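PilM (Pseudomonas aeruginosa, PDB 3HG9) is of unknown function but probably takes part in assembling a plasmid-encoded type IV pilus. Local coordinates at residues 18-29 with 40-51. Sequence-based numbering, arbitrary orientation.
Sequences SLLLYRSRLAEY and PADSALGLPAWF
Ser18 meets the ring of Phe51 at its edge, CB lying near the ring plane 3.7 Å from CE1, while Leu21 CD2 sits over one face of the same ring, 4.4 Å from CZ. With CG anti to the backbone N (chi1 -179°), Leu21 spreads its two methyls over the loop: CD2 also packs on Leu47 CD2, and CD1 reaches Trp50 CH2. Pro48 CB lies over one face of the indole, displaced toward its rim. One turn further along, the Gly46 carbonyl oxygen stands 3.9 Å above the middle of the Arg25 guanidinium plane, meeting the flat side of the charged group and not an N-H; any attraction between them is probably electrostatic. Pro48 CD approaches NH2 obliquely. A kink at the second torsion (chi2 -55°) turns the arginine chain alongside Leu47, the two side chains running in opposite senses, with Arg25 CG 3.3 Å from Leu47 CD2.

The Tyr22 ring takes Asp42 OD1 at its edge, 3.5 Å from OH, with ring and carboxylate planes 76° apart. Leu45 CD2 and Leu47 CD1 both reach this ring obliquely, Leu45 CD2 coming to 3.3 Å from CE1. The other carboxylate oxygen of Asp42 is engaged in a salt bridge with Lys53. Farther down the helix Leu26 CD2 packs on Pro40, 3.8 Å from CG, and Tyr29 CE2 lies 3.9 Å from Ala44 CB, at the end of the type I turn from Ala41 to Ala44.

The loop between helix 12-31 and strand 57-62 thus returns along the helix near the protein surface. Another side of this helix faces the second subunit, where Arg23 forms a salt bridge with its Asp88. Tyr22 and Leu26 are buried between the loop and the two-stranded sheet, Tyr22 packing on Leu57 of strand 57-62 and Ala68 of strand 65-70, Leu26 on Ser66.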
loop_
_atom_site.group_PDB
_atom_site.type_symbol
_atom_site.label_atom_id
_atom_site.label_comp_id
_atom_site.label_asym_id
_atom_site.label_seq_id
_atom_site.Cartn_x
_atom_site.Cartn_y
_atom_site.Cartn_z
ATOM N N SER B 18 -11.055 10.296 -9.437
ATOM C CA SER B 18 -10.834 9.867 -10.837
ATOM C C SER B 18 -9.427 9.245 -11.004
ATOM O O SER B 18 -9.265 8.141 -11.550
ATOM C CB SER B 18 -10.979 11.081 -11.786
ATOM O OG SER B 18 -12.216 11.777 -11.540
ATOM N N LEU B 19 -8.409 9.939 -10.510
ATOM C CA LEU B 19 -7.129 9.317 -10.448
ATOM C C LEU B 19 -7.233 7.869 -9.872
ATOM O O LEU B 19 -6.781 6.899 -10.503
ATOM C CB LEU B 19 -6.193 10.182 -9.607
ATOM C CG LEU B 19 -4.752 9.658 -9.697
ATOM C CD1 LEU B 19 -3.805 10.874 -9.696
ATOM C CD2 LEU B 19 -4.357 8.732 -8.535
ATOM N N LEU B 20 -7.828 7.717 -8.686
ATOM C CA LEU B 20 -7.784 6.390 -8.007
ATOM C C LEU B 20 -8.480 5.381 -8.889
ATOM O O LEU B 20 -8.033 4.205 -9.083
ATOM C CB LEU B 20 -8.462 6.447 -6.638
ATOM C CG LEU B 20 -7.486 7.236 -5.845
ATOM C CD1 LEU B 20 -7.915 7.437 -4.418
ATOM C CD2 LEU B 20 -6.075 6.564 -5.976
ATOM N N LEU B 21 -9.558 5.861 -9.469
ATOM C CA LEU B 21 -10.341 5.017 -10.308
ATOM C C LEU B 21 -9.567 4.589 -11.564
ATOM O O LEU B 21 -9.690 3.440 -12.016
ATOM C CB LEU B 21 -11.571 5.792 -10.672
ATOM C CG LEU B 21 -12.557 5.091 -11.548
ATOM C CD1 LEU B 21 -13.799 5.923 -11.317
ATOM C CD2 LEU B 21 -12.108 5.084 -13.030
ATOM N N TYR B 22 -8.787 5.503 -12.142
ATOM C CA TYR B 22 -7.989 5.183 -13.379
ATOM C C TYR B 22 -6.890 4.225 -12.997
ATOM O O TYR B 22 -6.669 3.188 -13.639
ATOM C CB TYR B 22 -7.343 6.431 -13.891
ATOM C CG TYR B 22 -6.549 6.311 -15.154
ATOM C CD1 TYR B 22 -7.162 6.396 -16.392
ATOM C CD2 TYR B 22 -5.147 6.254 -15.111
ATOM C CE1 TYR B 22 -6.374 6.310 -17.611
ATOM C CE2 TYR B 22 -4.357 6.196 -16.295
ATOM C CZ TYR B 22 -4.967 6.210 -17.519
ATOM O OH TYR B 22 -4.173 6.176 -18.644
ATOM N N ARG B 23 -6.236 4.566 -11.893
ATOM C CA ARG B 23 -5.223 3.697 -11.326
ATOM C C ARG B 23 -5.665 2.221 -11.277
ATOM O O ARG B 23 -4.907 1.284 -11.645
ATOM C CB ARG B 23 -4.795 4.153 -9.905
ATOM C CG ARG B 23 -3.571 3.330 -9.421
ATOM C CD ARG B 23 -3.040 3.749 -8.105
ATOM N NE ARG B 23 -3.764 3.122 -6.993
ATOM C CZ ARG B 23 -3.383 3.189 -5.717
ATOM N NH1 ARG B 23 -2.273 3.848 -5.421
ATOM N NH2 ARG B 23 -4.119 2.611 -4.730
ATOM N N SER B 24 -6.875 1.986 -10.810
ATOM C CA SER B 24 -7.260 0.606 -10.620
ATOM C C SER B 24 -7.461 -0.116 -11.921
ATOM O O SER B 24 -7.239 -1.329 -11.990
ATOM C CB SER B 24 -8.516 0.540 -9.771
ATOM O OG SER B 24 -8.188 0.867 -8.469
ATOM N N ARG B 25 -7.912 0.605 -12.945
ATOM C CA ARG B 25 -7.976 0.054 -14.331
ATOM C C ARG B 25 -6.642 -0.342 -14.895
ATOM O O ARG B 25 -6.553 -1.301 -15.616
ATOM C CB ARG B 25 -8.600 1.054 -15.278
ATOM C CG ARG B 25 -10.010 1.339 -14.908
ATOM C CD ARG B 25 -10.803 0.052 -14.844
ATOM N NE ARG B 25 -12.217 0.356 -14.674
ATOM C CZ ARG B 25 -13.181 -0.556 -14.674
ATOM N NH1 ARG B 25 -12.869 -1.843 -14.843
ATOM N NH2 ARG B 25 -14.449 -0.171 -14.502
ATOM N N LEU B 26 -5.604 0.427 -14.615
ATOM C CA LEU B 26 -4.233 -0.060 -14.839
ATOM C C LEU B 26 -3.884 -1.242 -13.920
ATOM O O LEU B 26 -3.384 -2.231 -14.417
ATOM C CB LEU B 26 -3.212 1.025 -14.589
ATOM C CG LEU B 26 -3.213 2.290 -15.421
ATOM C CD1 LEU B 26 -2.282 3.245 -14.685
ATOM C CD2 LEU B 26 -2.708 1.995 -16.856
ATOM N N ALA B 27 -4.123 -1.159 -12.598
ATOM C CA ALA B 27 -3.701 -2.252 -11.712
ATOM C C ALA B 27 -4.079 -3.527 -12.423
ATOM O O ALA B 27 -3.266 -4.426 -12.556
ATOM C CB ALA B 27 -4.376 -2.211 -10.348
ATOM N N GLU B 28 -5.306 -3.594 -12.918
ATOM C CA GLU B 28 -5.870 -4.906 -13.160
ATOM C C GLU B 28 -5.650 -5.390 -14.567
ATOM O O GLU B 28 -5.542 -6.584 -14.807
ATOM C CB GLU B 28 -7.340 -4.953 -12.771
ATOM C CG GLU B 28 -7.584 -5.352 -11.287
ATOM C CD GLU B 28 -9.043 -5.159 -10.904
ATOM O OE1 GLU B 28 -9.504 -5.686 -9.855
ATOM O OE2 GLU B 28 -9.754 -4.472 -11.678
ATOM N N TYR B 29 -5.591 -4.467 -15.495
ATOM C CA TYR B 29 -5.154 -4.781 -16.798
ATOM C C TYR B 29 -3.725 -5.253 -16.666
ATOM O O TYR B 29 -3.379 -6.264 -17.264
ATOM C CB TYR B 29 -5.215 -3.527 -17.642
ATOM C CG TYR B 29 -4.559 -3.632 -19.000
ATOM C CD1 TYR B 29 -3.169 -3.658 -19.115
ATOM C CD2 TYR B 29 -5.332 -3.659 -20.178
ATOM C CE1 TYR B 29 -2.554 -3.749 -20.353
ATOM C CE2 TYR B 29 -4.719 -3.731 -21.462
ATOM C CZ TYR B 29 -3.318 -3.777 -21.532
ATOM O OH TYR B 29 -2.651 -3.859 -22.762
ATOM N N PRO B 40 -0.987 2.280 -21.663
ATOM C CA PRO B 40 -2.117 1.958 -22.540
ATOM C C PRO B 40 -3.129 3.093 -22.744
ATOM O O PRO B 40 -3.398 3.837 -21.819
ATOM C CB PRO B 40 -2.779 0.734 -21.847
ATOM C CG PRO B 40 -2.367 0.794 -20.407
ATOM C CD PRO B 40 -1.100 1.624 -20.330
ATOM N N ALA B 41 -3.695 3.208 -23.942
ATOM C CA ALA B 41 -4.858 4.127 -24.135
ATOM C C ALA B 41 -6.127 3.576 -23.557
ATOM O O ALA B 41 -6.410 2.362 -23.615
ATOM C CB ALA B 41 -5.088 4.465 -25.575
ATOM N N ASP B 42 -6.897 4.524 -23.046
ATOM C CA ASP B 42 -8.094 4.274 -22.204
ATOM C C ASP B 42 -9.214 3.395 -22.848
ATOM O O ASP B 42 -10.226 3.098 -22.192
ATOM C CB ASP B 42 -8.659 5.624 -21.735
ATOM C CG ASP B 42 -7.610 6.740 -21.737
ATOM O OD1 ASP B 42 -6.495 6.462 -21.292
ATOM O OD2 ASP B 42 -7.884 7.899 -22.145
ATOM N N SER B 43 -9.020 2.998 -24.122
ATOM C CA SER B 43 -9.997 2.157 -24.841
ATOM C C SER B 43 -9.803 0.736 -24.333
ATOM O O SER B 43 -10.748 0.009 -24.035
ATOM C CB SER B 43 -9.755 2.229 -26.350
ATOM O OG SER B 43 -9.086 3.454 -26.663
ATOM N N ALA B 44 -8.543 0.346 -24.248
ATOM C CA ALA B 44 -8.161 -0.705 -23.334
ATOM C C ALA B 44 -8.586 -0.096 -21.983
ATOM O O ALA B 44 -9.451 0.827 -21.914
ATOM C CB ALA B 44 -6.676 -0.929 -23.408
ATOM N N LEU B 45 -8.004 -0.584 -20.902
ATOM C CA LEU B 45 -8.471 -0.175 -19.560
ATOM C C LEU B 45 -9.988 -0.500 -19.353
ATOM O O LEU B 45 -10.354 -1.171 -18.386
ATOM C CB LEU B 45 -8.094 1.288 -19.267
ATOM C CG LEU B 45 -6.635 1.740 -19.023
ATOM C CD1 LEU B 45 -5.810 1.554 -20.164
ATOM C CD2 LEU B 45 -6.555 3.194 -18.759
ATOM N N GLY B 46 -10.868 -0.098 -20.263
ATOM C CA GLY B 46 -12.278 -0.549 -20.181
ATOM C C GLY B 46 -13.043 0.381 -19.273
ATOM O O GLY B 46 -13.954 -0.023 -18.514
ATOM N N LEU B 47 -12.627 1.639 -19.328
ATOM C CA LEU B 47 -13.132 2.640 -18.411
ATOM C C LEU B 47 -14.645 2.814 -18.600
ATOM O O LEU B 47 -15.212 2.408 -19.639
ATOM C CB LEU B 47 -12.366 3.962 -18.622
ATOM C CG LEU B 47 -10.918 3.949 -18.159
ATOM C CD1 LEU B 47 -10.218 5.087 -18.701
ATOM C CD2 LEU B 47 -10.880 4.030 -16.645
ATOM N N PRO B 48 -15.313 3.375 -17.579
ATOM C CA PRO B 48 -16.748 3.644 -17.674
ATOM C C PRO B 48 -17.142 4.563 -18.829
ATOM O O PRO B 48 -16.381 5.452 -19.225
ATOM C CB PRO B 48 -17.087 4.322 -16.326
ATOM C CG PRO B 48 -15.804 4.193 -15.432
ATOM C CD PRO B 48 -14.822 3.335 -16.173
ATOM N N ALA B 49 -18.367 4.337 -19.311
ATOM C CA ALA B 49 -18.973 5.061 -20.383
ATOM C C ALA B 49 -18.812 6.528 -20.098
ATOM O O ALA B 49 -18.148 7.262 -20.870
ATOM C CB ALA B 49 -20.477 4.673 -20.518
ATOM N N TRP B 50 -19.393 6.921 -18.959
ATOM C CA TRP B 50 -19.490 8.340 -18.544
ATOM C C TRP B 50 -18.148 9.050 -18.331
ATOM O O TRP B 50 -18.046 10.267 -18.507
ATOM C CB TRP B 50 -20.263 8.441 -17.237
ATOM C CG TRP B 50 -20.021 7.326 -16.209
ATOM C CD1 TRP B 50 -20.769 6.164 -16.043
ATOM C CD2 TRP B 50 -19.046 7.319 -15.141
ATOM N NE1 TRP B 50 -20.292 5.436 -14.954
ATOM C CE2 TRP B 50 -19.226 6.113 -14.402
ATOM C CE3 TRP B 50 -18.012 8.204 -14.755
ATOM C CZ2 TRP B 50 -18.419 5.783 -13.297
ATOM C CZ3 TRP B 50 -17.212 7.869 -13.670
ATOM C CH2 TRP B 50 -17.437 6.678 -12.936
ATOM N N PHE B 51 -17.136 8.284 -17.909
ATOM C CA PHE B 51 -15.821 8.825 -17.593
ATOM C C PHE B 51 -15.162 9.358 -18.830
ATOM O O PHE B 51 -14.926 8.584 -19.783
ATOM C CB PHE B 51 -14.954 7.708 -17.048
ATOM C CG PHE B 51 -13.768 8.173 -16.310
ATOM C CD1 PHE B 51 -13.914 8.797 -15.076
ATOM C CD2 PHE B 51 -12.477 7.947 -16.809
ATOM C CE1 PHE B 51 -12.825 9.219 -14.379
ATOM C CE2 PHE B 51 -11.330 8.418 -16.113
ATOM C CZ PHE B 51 -11.510 9.018 -14.893
#